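PDB 5NBH: fiber from Murine adenovirus 2, which probably attaches the virus to host cells as a trimeric capsid spike whose distal domain binds N-acetylglucosamine. Local coordinates for residues L169-D173 / K174-K178. Residues are numbered along the deposited sequence; the frame is centred on the assembly and turned at random.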
# COMPACT_ATOMS: atom_id res chain seq x y z
N LEU A 169 -6.43 -9.67 11.82
CA LEU A 169 -7.14 -9.45 13.08
C LEU A 169 -6.57 -8.31 13.87
O LEU A 169 -5.37 -8.32 14.17
CB LEU A 169 -7.12 -10.72 13.93
CG LEU A 169 -7.89 -11.91 13.34
CD1 LEU A 169 -7.54 -13.17 14.09
CD2 LEU A 169 -9.41 -11.72 13.35
N PRO A 170 -7.40 -7.29 14.20
CA PRO A 170 -6.97 -6.22 15.06
C PRO A 170 -7.18 -6.54 16.55
O PRO A 170 -7.65 -7.62 16.87
CB PRO A 170 -7.89 -5.09 14.63
CG PRO A 170 -9.18 -5.78 14.39
CD PRO A 170 -8.83 -7.14 13.86
N THR A 171 -6.81 -5.61 17.43
CA THR A 171 -6.94 -5.84 18.87
C THR A 171 -8.42 -6.10 19.21
O THR A 171 -9.32 -5.39 18.71
CB THR A 171 -6.36 -4.69 19.74
OG1 THR A 171 -6.61 -4.98 21.13
CG2 THR A 171 -7.00 -3.36 19.42
N SER A 172 -8.66 -7.13 20.02
CA SER A 172 -10.00 -7.45 20.54
C SER A 172 -10.30 -6.80 21.88
O SER A 172 -11.32 -7.15 22.51
CB SER A 172 -10.17 -8.96 20.67
OG SER A 172 -9.24 -9.46 21.65
N ASP A 173 -9.44 -5.89 22.33
CA ASP A 173 -9.70 -5.08 23.53
C ASP A 173 -11.03 -4.34 23.37
O ASP A 173 -11.18 -3.52 22.48
CB ASP A 173 -8.55 -4.09 23.74
CG ASP A 173 -8.71 -3.24 24.99
OD1 ASP A 173 -9.85 -3.12 25.53
OD2 ASP A 173 -7.69 -2.67 25.41
N LYS A 174 -12.00 -4.67 24.22
CA LYS A 174 -13.37 -4.18 24.05
C LYS A 174 -13.54 -2.71 24.41
O LYS A 174 -14.60 -2.13 24.12
CB LYS A 174 -14.36 -5.07 24.84
CG LYS A 174 -14.38 -6.54 24.42
CD LYS A 174 -14.88 -6.78 22.99
CE LYS A 174 -14.93 -8.27 22.64
NZ LYS A 174 -13.57 -8.90 22.67
N SER A 175 -12.51 -2.10 25.01
CA SER A 175 -12.43 -0.64 25.16
C SER A 175 -11.89 0.08 23.90
O SER A 175 -11.79 1.31 23.91
CB SER A 175 -11.54 -0.26 26.35
OG SER A 175 -10.17 -0.37 26.01
N VAL A 176 -11.52 -0.66 22.85
CA VAL A 176 -11.04 -0.06 21.59
C VAL A 176 -12.15 -0.05 20.54
O VAL A 176 -12.79 -1.08 20.29
CB VAL A 176 -9.79 -0.78 21.05
CG1 VAL A 176 -9.32 -0.15 19.74
CG2 VAL A 176 -8.68 -0.73 22.09
N TYR A 177 -12.38 1.12 19.95
CA TYR A 177 -13.42 1.31 18.94
C TYR A 177 -12.81 1.95 17.70
O TYR A 177 -13.00 3.15 17.45
CB TYR A 177 -14.58 2.19 19.45
CG TYR A 177 -15.36 1.60 20.59
CD1 TYR A 177 -14.91 1.74 21.91
CD2 TYR A 177 -16.55 0.90 20.37
CE1 TYR A 177 -15.63 1.21 22.98
CE2 TYR A 177 -17.27 0.36 21.42
CZ TYR A 177 -16.80 0.52 22.73
OH TYR A 177 -17.51 -0.02 23.79
N LYS A 178 -12.07 1.14 16.94
CA LYS A 178 -11.47 1.62 15.70
C LYS A 178 -12.58 1.93 14.70
O LYS A 178 -13.39 1.08 14.33
CB LYS A 178 -10.48 0.60 15.16
CG LYS A 178 -9.76 1.03 13.89
CD LYS A 178 -8.81 2.18 14.08
CE LYS A 178 -8.06 2.50 12.79
NZ LYS A 178 -6.99 3.49 13.11
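T171 meets V176 methyl to methyl: its CG2 lies 4.0 Å from V176 CG1 and almost as close to V176 CG2, the two side chains crossing at about a right angle. The threonine hydroxyl is turned anti to the backbone N (chi1 176°), where OG1 accepts the N-H of D173 in an ST turn. T171 also packs against N90 of a neighbouring subunit. S172 contributes its carbonyl. K174 NZ reaches S172 O at 2.9 Å, in the carbonyl plane, because the lysine chain bends at chi2 and again at chi4 and so curls back over the preceding backbone; the ammonium also touches S172 CB. D173 then opens a type I beta turn that ends at V176, closed by V176 N donating to D173 O at 2.9 Å. The bond from S175 N to D173 OD1, two residues back, superposes an Asx turn on this beta turn, at the surface of the knob-like distal domain, in the loop leading to strand 179-188. A chi1 of -178° swings the D173 carboxylate away from its own backbone N, and OD1 takes two donors from one face of the carboxylate, S175 OG at 2.8 Å and S175 N at 2.9 Å, a pairing that restrains the carboxylate's rotation. The serine hydroxyl stands above the carboxylate plane, and the amide, on the anti side, is also tilted out of it toward the same face. D173 CB also packs on V176 CG2 at 3.7 Å.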